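Local coordinates for shikimate dehydrogenase-like protein HI_0607 (Haemophilus influenzae, PDB 1NPY) that oxidises shikimate to 3-dehydroshikimate with NADP(+) in vitro, though so slowly beside classical shikimate dehydrogenases that its biological substrate may be another compound, at residues A48-G51 and V52-L55; E68-M71 and P72-E76; I90-N94 and G95-A99; G156-L159 and A160-G164. All coordinates share one frame; numbering follows the deposited sequence.

Contact 1: residues A48-G51 and V52-L55; sequences AIKG and VRAL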
loop_
_atom_site.group_PDB
_atom_site.type_symbol
_atom_site.label_atom_id
_atom_site.label_comp_id
_atom_site.label_asym_id
_atom_site.label_seq_id
_atom_site.Cartn_x
_atom_site.Cartn_y
_atom_site.Cartn_z
ATOM N N ALA A 48 1.776 -11.767 20.376
ATOM C CA ALA A 48 2.329 -12.029 19.050
ATOM C C ALA A 48 3.564 -11.171 18.795
ATOM O O ALA A 48 4.605 -11.711 18.401
ATOM C CB ALA A 48 1.283 -11.789 18.002
ATOM N N ILE A 49 3.494 -9.877 19.100
ATOM C CA ILE A 49 4.595 -8.949 18.847
ATOM C C ILE A 49 5.712 -9.233 19.836
ATOM O O ILE A 49 6.884 -9.325 19.452
ATOM C CB ILE A 49 4.153 -7.469 18.920
ATOM C CG1 ILE A 49 3.080 -7.152 17.867
ATOM C CG2 ILE A 49 5.355 -6.527 18.748
ATOM C CD1 ILE A 49 3.425 -7.481 16.422
ATOM N N LYS A 50 5.365 -9.417 21.106
ATOM C CA LYS A 50 6.389 -9.813 22.069
ATOM C C LYS A 50 7.055 -11.144 21.703
ATOM O O LYS A 50 8.220 -11.328 22.023
ATOM C CB LYS A 50 5.851 -9.841 23.500
ATOM C CG LYS A 50 5.509 -8.451 24.047
ATOM C CD LYS A 50 4.786 -8.511 25.380
ATOM C CE LYS A 50 4.629 -7.085 25.913
ATOM N NZ LYS A 50 3.942 -7.094 27.244
ATOM N N GLY A 51 6.328 -12.045 21.053
ATOM C CA GLY A 51 6.836 -13.290 20.500
ATOM C C GLY A 51 7.837 -13.126 19.373
ATOM O O GLY A 51 8.851 -13.836 19.359
ATOM N N VAL A 52 7.546 -12.210 18.454
ATOM C CA VAL A 52 8.417 -11.898 17.326
ATOM C C VAL A 52 9.759 -11.498 17.911
ATOM O O VAL A 52 10.805 -12.000 17.519
ATOM C CB VAL A 52 7.836 -10.733 16.474
ATOM C CG1 VAL A 52 8.871 -10.055 15.554
ATOM C CG2 VAL A 52 6.636 -11.203 15.695
ATOM N N ARG A 53 9.767 -10.615 18.905
ATOM C CA ARG A 53 11.030 -10.238 19.540
ATOM C C ARG A 53 11.736 -11.390 20.262
ATOM O O ARG A 53 12.926 -11.614 20.050
ATOM C CB ARG A 53 10.823 -9.039 20.485
ATOM C CG ARG A 53 12.108 -8.636 21.205
ATOM C CD ARG A 53 11.894 -7.618 22.269
ATOM N NE ARG A 53 11.355 -6.361 21.749
ATOM C CZ ARG A 53 10.120 -5.920 21.927
ATOM N NH1 ARG A 53 9.222 -6.632 22.583
ATOM N NH2 ARG A 53 9.743 -4.739 21.438
ATOM N N ALA A 54 11.022 -12.137 21.100
ATOM C CA ALA A 54 11.606 -13.165 21.941
ATOM C C ALA A 54 12.181 -14.329 21.142
ATOM O O ALA A 54 13.200 -14.898 21.532
ATOM C CB ALA A 54 10.585 -13.693 22.961
ATOM N N LEU A 55 11.563 -14.616 20.001
ATOM C CA LEU A 55 11.974 -15.738 19.169
ATOM C C LEU A 55 13.002 -15.352 18.127
ATOM O O LEU A 55 13.516 -16.220 17.432
ATOM C CB LEU A 55 10.759 -16.345 18.482
ATOM C CG LEU A 55 9.716 -16.971 19.406
ATOM C CD1 LEU A 55 8.494 -17.382 18.624
ATOM C CD2 LEU A 55 10.258 -18.152 20.182
HETATM O O HOH W 1 9.362 -9.492 23.716
#
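Lys-50 and Arg-53 meet on one side of the last turns of an alpha helix, joined through a water. The main-chain bonds are the i to i+4 series: the N-H groups of Val-52, Arg-53, Ala-54 and Leu-55 point back to the carbonyls of Ala-48, Ile-49, Lys-50 and Gly-51, and the straightest, Arg-53 N to Ile-49 O, spans 3.2 Å at 168°. Lys-50 O has a second partner, a water that donates to it at 2.7 Å and accepts from Arg-53 NH1 at 3.1 Å, lying in the guanidinium plane at its edge. A bend at chi3 (-62°) turns the guanidinium back toward Lys-50, whose CG is 4.4 Å from NH1. The charged ends then part company, since Lys-50 NZ pairs with Glu-46 while Arg-53 has its strongest partner in Asp-75.

The remaining van der Waals contacts set side-chain carbons against carbonyl oxygens. Val-52 CG2 lies 3.4 Å from Ala-48 O, and Leu-55 lays CB, CG and CD1 against Gly-51 O, with CG at 3.3 Å.

Within the substrate-binding domain, Ile-49 and Val-52 face inward, packing on Leu-12 and Met-10 of strand 7-12, while Ile-49 and Arg-53 also touch Leu-97 of strand 96-100.

Contact 2: residues E68-M71 and P72-E76; sequences ETCM and PFLDE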
loop_
_atom_site.group_PDB
_atom_site.type_symbol
_atom_site.label_atom_id
_atom_site.label_comp_id
_atom_site.label_asym_id
_atom_site.label_seq_id
_atom_site.Cartn_x
_atom_site.Cartn_y
_atom_site.Cartn_z
ATOM N N GLU A 68 -2.701 -0.566 13.818
ATOM C CA GLU A 68 -2.543 0.362 14.935
ATOM C C GLU A 68 -2.336 -0.288 16.301
ATOM O O GLU A 68 -1.546 0.198 17.112
ATOM C CB GLU A 68 -3.723 1.330 15.001
ATOM C CG GLU A 68 -3.915 2.127 13.726
ATOM C CD GLU A 68 -4.610 1.371 12.612
ATOM O OE1 GLU A 68 -5.527 0.567 12.904
ATOM O OE2 GLU A 68 -4.226 1.597 11.433
ATOM N N THR A 69 -3.032 -1.390 16.554
ATOM C CA THR A 69 -2.879 -2.075 17.843
ATOM C C THR A 69 -1.505 -2.675 18.108
ATOM O O THR A 69 -1.171 -2.892 19.269
ATOM C CB THR A 69 -3.972 -3.137 18.110
ATOM O OG1 THR A 69 -3.944 -4.168 17.112
ATOM C CG2 THR A 69 -5.378 -2.524 18.042
ATOM N N CYS A 70 -0.704 -2.948 17.070
ATOM C CA CYS A 70 0.656 -3.393 17.295
ATOM C C CYS A 70 1.574 -2.300 17.860
ATOM O O CYS A 70 2.631 -2.601 18.402
ATOM C CB CYS A 70 1.286 -3.926 15.996
ATOM S SG CYS A 70 1.664 -2.715 14.713
ATOM N N MET A 71 1.224 -1.035 17.693
ATOM C CA MET A 71 2.187 0.042 17.856
ATOM C C MET A 71 2.724 0.208 19.285
ATOM O O MET A 71 3.909 0.488 19.445
ATOM C CB MET A 71 1.604 1.345 17.312
ATOM C CG MET A 71 1.356 1.273 15.808
ATOM S SD MET A 71 0.744 2.771 15.032
ATOM C CE MET A 71 1.989 3.902 15.327
ATOM N N PRO A 72 1.895 0.034 20.310
ATOM C CA PRO A 72 2.368 0.129 21.699
ATOM C C PRO A 72 3.498 -0.830 22.054
ATOM O O PRO A 72 4.224 -0.650 23.032
ATOM C CB PRO A 72 1.107 -0.184 22.502
ATOM C CG PRO A 72 0.000 0.290 21.662
ATOM C CD PRO A 72 0.436 -0.146 20.263
ATOM N N PHE A 73 3.673 -1.856 21.225
ATOM C CA PHE A 73 4.615 -2.926 21.531
ATOM C C PHE A 73 5.931 -2.816 20.763
ATOM O O PHE A 73 6.782 -3.695 20.864
ATOM C CB PHE A 73 3.908 -4.269 21.314
ATOM C CG PHE A 73 2.652 -4.378 22.122
ATOM C CD1 PHE A 73 2.739 -4.302 23.509
ATOM C CD2 PHE A 73 1.416 -4.341 21.509
ATOM C CE1 PHE A 73 1.592 -4.254 24.270
ATOM C CE2 PHE A 73 0.270 -4.344 22.266
ATOM C CZ PHE A 73 0.371 -4.286 23.650
ATOM N N LEU A 74 6.063 -1.773 19.953
ATOM C CA LEU A 74 7.241 -1.577 19.118
ATOM C C LEU A 74 8.166 -0.561 19.761
ATOM O O LEU A 74 7.776 0.272 20.584
ATOM C CB LEU A 74 6.853 -1.104 17.722
ATOM C CG LEU A 74 5.752 -1.995 17.126
ATOM C CD1 LEU A 74 5.340 -1.444 15.786
ATOM C CD2 LEU A 74 6.240 -3.409 17.029
ATOM N N ASP A 75 9.423 -0.635 19.357
ATOM C CA ASP A 75 10.452 0.198 19.955
ATOM C C ASP A 75 10.688 1.550 19.279
ATOM O O ASP A 75 11.072 2.527 19.933
ATOM C CB ASP A 75 11.748 -0.597 20.080
ATOM C CG ASP A 75 11.582 -1.812 20.952
ATOM O OD1 ASP A 75 11.246 -1.624 22.143
ATOM O OD2 ASP A 75 11.706 -2.974 20.526
ATOM N N GLU A 76 10.490 1.630 17.972
ATOM C CA GLU A 76 10.795 2.852 17.239
ATOM C C GLU A 76 9.949 2.947 15.983
ATOM O O GLU A 76 10.023 2.073 15.122
ATOM C CB GLU A 76 12.261 2.798 16.846
ATOM C CG GLU A 76 12.818 4.064 16.223
ATOM C CD GLU A 76 14.294 3.900 15.928
ATOM O OE1 GLU A 76 14.635 3.279 14.906
ATOM O OE2 GLU A 76 15.121 4.343 16.754
#
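Cys-70 O and Met-71 O accept the N-H groups of Phe-73 (3.1 Å) and Leu-74 (3.2 Å), each donor standing above its carbonyl plane, in i to i+3 bonds that follow directly on the type I turn from Glu-68 to Met-71. Pro-72 suits this tight winding: its nitrogen has no hydrogen to give, and its CD occupies the space beside Thr-69 O, 3.3 Å away. Met-71 CB rests against the same CD, at 3.5 Å. The ring of Phe-73 turns back over the preceding residue, so that Pro-72 CB sits over the ring centre, 4.1 Å above the plane. CE2 of this ring also approaches Thr-69 O at 3.6 Å.

Residues 71-73 form a short 3-10 turn in the connection between strands 59-62 and 76-77 of the substrate-binding domain; Glu-68, at the start of the preceding type I turn, directly follows Lys-67, the inferred proton donor/acceptor of the active site. Glu-68 directs OE2 to Ser-86.

On the buried side, Cys-70 has SG between its backbone N and carbonyl carbon (chi1 70°), which turns the sulfur to Leu-74 CD1, 4.0 Å away. Leu-74 sets its branch point against the Cys-70 carbonyl, CG 3.4 Å from O. Val-87 touches Cys-70, Met-71 and Leu-74, and Ile-49 of helix 45-55 packs on Phe-73 and Leu-74.

Contact 3: residues I90-N94 and G95-A99; sequences IVNDN and GFLRA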
loop_
_atom_site.group_PDB
_atom_site.type_symbol
_atom_site.label_atom_id
_atom_site.label_comp_id
_atom_site.label_asym_id
_atom_site.label_seq_id
_atom_site.Cartn_x
_atom_site.Cartn_y
_atom_site.Cartn_z
ATOM N N ILE A 90 7.369 -4.556 10.453
ATOM C CA ILE A 90 8.260 -4.527 11.607
ATOM C C ILE A 90 9.557 -5.227 11.242
ATOM O O ILE A 90 9.533 -6.324 10.683
ATOM C CB ILE A 90 7.586 -5.254 12.799
ATOM C CG1 ILE A 90 6.234 -4.628 13.138
ATOM C CG2 ILE A 90 8.506 -5.265 13.998
ATOM C CD1 ILE A 90 5.338 -5.542 13.911
ATOM N N VAL A 91 10.687 -4.613 11.584
ATOM C CA VAL A 91 11.997 -5.200 11.405
ATOM C C VAL A 91 12.628 -5.314 12.788
ATOM O O VAL A 91 12.727 -4.338 13.539
ATOM C CB VAL A 91 12.921 -4.360 10.518
ATOM C CG1 VAL A 91 14.242 -5.094 10.264
ATOM C CG2 VAL A 91 12.240 -3.992 9.212
ATOM N N ASN A 92 13.017 -6.541 13.113
ATOM C CA ASN A 92 13.697 -6.846 14.361
ATOM C C ASN A 92 15.208 -6.773 14.248
ATOM O O ASN A 92 15.835 -7.625 13.631
ATOM C CB ASN A 92 13.262 -8.234 14.809
ATOM C CG ASN A 92 13.861 -8.647 16.141
ATOM O OD1 ASN A 92 14.545 -7.861 16.816
ATOM N ND2 ASN A 92 13.487 -9.853 16.577
ATOM N N ASP A 93 15.781 -5.704 14.789
ATOM C CA ASP A 93 17.219 -5.483 14.835
ATOM C C ASP A 93 17.745 -5.868 16.234
ATOM O O ASP A 93 17.701 -5.055 17.153
ATOM C CB ASP A 93 17.480 -4.003 14.473
ATOM C CG ASP A 93 17.033 -3.641 13.044
ATOM O OD1 ASP A 93 17.548 -4.276 12.090
ATOM O OD2 ASP A 93 16.136 -2.798 12.764
ATOM N N ASN A 94 18.185 -7.110 16.418
ATOM C CA ASN A 94 18.663 -7.630 17.703
ATOM C C ASN A 94 17.782 -7.357 18.908
ATOM O O ASN A 94 18.233 -6.997 20.003
ATOM C CB ASN A 94 20.058 -7.113 18.036
ATOM C CG ASN A 94 21.028 -7.343 16.916
ATOM O OD1 ASN A 94 21.415 -8.478 16.635
ATOM N ND2 ASN A 94 21.397 -6.262 16.241
ATOM N N GLY A 95 16.484 -7.532 18.696
ATOM C CA GLY A 95 15.497 -7.316 19.732
ATOM C C GLY A 95 14.850 -5.944 19.731
ATOM O O GLY A 95 13.920 -5.764 20.508
ATOM N N PHE A 96 15.291 -5.009 18.887
ATOM C CA PHE A 96 14.797 -3.642 18.830
ATOM C C PHE A 96 13.893 -3.588 17.607
ATOM O O PHE A 96 14.367 -3.781 16.499
ATOM C CB PHE A 96 15.959 -2.649 18.696
ATOM C CG PHE A 96 15.591 -1.217 18.884
ATOM C CD1 PHE A 96 15.413 -0.649 20.129
ATOM C CD2 PHE A 96 15.443 -0.410 17.773
ATOM C CE1 PHE A 96 15.083 0.697 20.250
ATOM C CE2 PHE A 96 15.141 0.912 17.893
ATOM C CZ PHE A 96 14.969 1.481 19.135
ATOM N N LEU A 97 12.584 -3.476 17.836
ATOM C CA LEU A 97 11.604 -3.527 16.762
ATOM C C LEU A 97 11.323 -2.151 16.175
ATOM O O LEU A 97 10.680 -1.304 16.800
ATOM C CB LEU A 97 10.286 -4.130 17.247
ATOM C CG LEU A 97 10.344 -5.510 17.913
ATOM C CD1 LEU A 97 8.996 -6.131 18.240
ATOM C CD2 LEU A 97 11.125 -6.477 17.042
ATOM N N ARG A 98 11.698 -2.001 14.910
ATOM C CA ARG A 98 11.532 -0.765 14.164
ATOM C C ARG A 98 10.348 -0.946 13.206
ATOM O O ARG A 98 10.150 -2.023 12.630
ATOM C CB ARG A 98 12.789 -0.404 13.375
ATOM C CG ARG A 98 14.070 -0.243 14.183
ATOM C CD ARG A 98 15.215 0.356 13.369
ATOM N NE ARG A 98 16.277 0.921 14.212
ATOM C CZ ARG A 98 17.386 0.299 14.591
ATOM N NH1 ARG A 98 17.621 -0.944 14.222
ATOM N NH2 ARG A 98 18.297 0.920 15.338
ATOM N N ALA A 99 9.517 0.085 13.152
ATOM C CA ALA A 99 8.225 0.046 12.468
ATOM C C ALA A 99 8.245 0.993 11.278
ATOM O O ALA A 99 8.635 2.144 11.444
ATOM C CB ALA A 99 7.125 0.486 13.421
#
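Asp-93 and Arg-98 both carry CG anti to the carbonyl carbon (chi1 -63° and -58°), and the arginine runs extended from CG to NE, which brings its NH1 to the aspartate on one face of a beta hairpin. A type I' turn from Asp-93 to Phe-96, Asn-94 and Gly-95 at its corners, joins the antiparallel strands, whose hydrogen-bonded pairs are Val-91/Arg-98 and Asp-93/Phe-96. Arg-98 N to Val-91 O is nearly straight at 174°, whereas Phe-96 N meets Asp-93 O from well above the carbonyl plane.

In the salt bridge, NH1 stands 2.8 Å from Asp-93 OD2, above the carboxylate plane, although the oxygen lies in the plane of the guanidinium. Phe-96 CD2 lies over the centre of that guanidinium, 3.8 Å above its plane. Each charge has a second partner: Asp-93 OD1 pairs with Arg-58, and Arg-98 NE with Glu-76 of strand 76-77.

Across the sheet from this pair, Ile-90 packs on Ile-49 and its CG2 touches Leu-97 CB at 3.9 Å. Leu-97 CD2 reaches Asn-92 CB at 3.6 Å. The asparagine's amide is held at both ends, ND2 by Ile-57 O and OD1 by Gly-95 N, 2.7 Å away in the carbonyl plane.

Contact 4: residues G156-L159 and A160-G164; sequences GQYL and AALYG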
loop_
_atom_site.group_PDB
_atom_site.type_symbol
_atom_site.label_atom_id
_atom_site.label_comp_id
_atom_site.label_asym_id
_atom_site.label_seq_id
_atom_site.Cartn_x
_atom_site.Cartn_y
_atom_site.Cartn_z
ATOM N N GLY A 156 -13.890 12.155 5.672
ATOM C CA GLY A 156 -13.390 13.000 4.598
ATOM C C GLY A 156 -12.881 14.353 5.048
ATOM O O GLY A 156 -11.793 14.769 4.662
ATOM N N GLN A 157 -13.667 15.042 5.871
ATOM C CA GLN A 157 -13.337 16.377 6.363
ATOM C C GLN A 157 -12.103 16.288 7.263
ATOM O O GLN A 157 -11.206 17.143 7.206
ATOM C CB GLN A 157 -14.542 16.938 7.133
ATOM C CG GLN A 157 -15.643 17.529 6.251
ATOM C CD GLN A 157 -16.950 17.759 7.002
ATOM O OE1 GLN A 157 -17.245 17.097 8.006
ATOM N NE2 GLN A 157 -17.754 18.673 6.481
ATOM N N TYR A 158 -12.045 15.222 8.058
ATOM C CA TYR A 158 -10.907 14.975 8.954
ATOM C C TYR A 158 -9.593 14.854 8.189
ATOM O O TYR A 158 -8.582 15.479 8.518
ATOM C CB TYR A 158 -11.136 13.703 9.779
ATOM C CG TYR A 158 -9.936 13.236 10.563
ATOM C CD1 TYR A 158 -9.377 14.026 11.551
ATOM C CD2 TYR A 158 -9.343 11.994 10.310
ATOM C CE1 TYR A 158 -8.262 13.606 12.262
ATOM C CE2 TYR A 158 -8.239 11.560 11.038
ATOM C CZ TYR A 158 -7.706 12.375 12.011
ATOM O OH TYR A 158 -6.599 12.002 12.743
ATOM N N LEU A 159 -9.614 14.023 7.153
ATOM C CA LEU A 159 -8.425 13.800 6.333
ATOM C C LEU A 159 -7.947 15.063 5.658
ATOM O O LEU A 159 -6.758 15.369 5.673
ATOM C CB LEU A 159 -8.724 12.762 5.250
ATOM C CG LEU A 159 -8.713 11.315 5.698
ATOM C CD1 LEU A 159 -8.884 10.458 4.450
ATOM C CD2 LEU A 159 -7.397 11.075 6.441
ATOM N N ALA A 160 -8.880 15.809 5.071
ATOM C CA ALA A 160 -8.578 17.129 4.549
ATOM C C ALA A 160 -7.985 18.072 5.593
ATOM O O ALA A 160 -6.973 18.719 5.324
ATOM C CB ALA A 160 -9.819 17.746 3.908
ATOM N N ALA A 161 -8.594 18.159 6.776
ATOM C CA ALA A 161 -8.093 19.051 7.827
ATOM C C ALA A 161 -6.723 18.620 8.326
ATOM O O ALA A 161 -5.817 19.441 8.491
ATOM C CB ALA A 161 -9.084 19.126 8.985
ATOM N N LEU A 162 -6.513 17.311 8.405
ATOM C CA LEU A 162 -5.280 16.783 8.988
ATOM C C LEU A 162 -4.106 17.075 8.075
ATOM O O LEU A 162 -3.007 17.403 8.530
ATOM C CB LEU A 162 -5.425 15.279 9.250
ATOM C CG LEU A 162 -4.316 14.547 10.002
ATOM C CD1 LEU A 162 -4.289 14.986 11.440
ATOM C CD2 LEU A 162 -4.533 13.050 9.951
ATOM N N TYR A 163 -4.333 16.922 6.772
ATOM C CA TYR A 163 -3.292 17.180 5.783
ATOM C C TYR A 163 -3.372 18.538 5.083
ATOM O O TYR A 163 -2.593 18.794 4.172
ATOM C CB TYR A 163 -3.215 16.025 4.773
ATOM C CG TYR A 163 -2.819 14.743 5.463
ATOM C CD1 TYR A 163 -1.508 14.502 5.812
ATOM C CD2 TYR A 163 -3.766 13.823 5.841
ATOM C CE1 TYR A 163 -1.134 13.352 6.471
ATOM C CE2 TYR A 163 -3.414 12.672 6.506
ATOM C CZ TYR A 163 -2.093 12.440 6.814
ATOM O OH TYR A 163 -1.750 11.287 7.480
ATOM N N GLY A 164 -4.220 19.454 5.542
ATOM C CA GLY A 164 -4.288 20.782 4.954
ATOM C C GLY A 164 -4.812 20.861 3.535
ATOM O O GLY A 164 -4.373 21.669 2.719
#
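Tyr-158 and Leu-162, one helical turn apart, run side by side and point the same way. Both have CG anti to the backbone N (chi1 170° and -173°), which swings the phenol along the helix until it meets the leucine branch. Leu-162 CD2 lies 3.8 Å from Tyr-158 CZ and 3.6 Å from its OH, while Leu-162 CB is placed over one face of the ring. Both residues are exposed, so this pair lies on the solvent side of the helix.

A second apolar pair, offset by one residue, is looser: Leu-159 CD2 and Tyr-163 CE2 are 4.3 Å apart. The tyrosine ring instead presents its edge to Leu-159 O, with CD2 at 3.4 Å, and has Leu-162 CG above one face, offset toward the rim. Its OH is hydrogen-bonded to Ala-83 O.

The backbone bonds complete the regular helix. N-H groups of Ala-160 to Tyr-163 reach back four residues; Ala-160 N to Gly-156 O is almost linear at 175°, and Leu-162 N to Tyr-158 O measures 2.8 Å. Gly-164 is the first residue to leave helical angles, with positive phi, in a Schellman motif; its N bonds only weakly to Ala-161 O.

This helix belongs to the beta-alpha-beta unit of strand 146-149, helix 153-163 and strand 166-168 in the Rossmann-type NADP-binding domain. Leu-159 lies close to Ser-127, which by similarity binds NADP(+), and with Tyr-163 packs against helix 131-140; on another side Gln-157 and Ala-160 touch Tyr-167 of strand 166-168.

How the contacts relate
The four contacts follow one another along the chain without overlap. Contacts 1, 2 and 3 cluster in the substrate-binding half, with centres 10 to 12 Å apart: helix 45-55 and the 68-76 turn pack together and on the 90-99 hairpin of the mixed sheet. Arg-53 ties all three, its NH2 forming a salt bridge with Asp-75 OD2 at 2.8 Å and its NE bonding to Gly-95 O at 2.9 Å. Glu-76 continues the sheet beside Ala-99. Contact 4 stands apart in the parallel-sheet, cofactor-binding half, its centre about 24 Å from that of contact 2 and about 35 Å from that of contact 1, touching none of them. The contacts thus sample both lobes of a two-domain dehydrogenase.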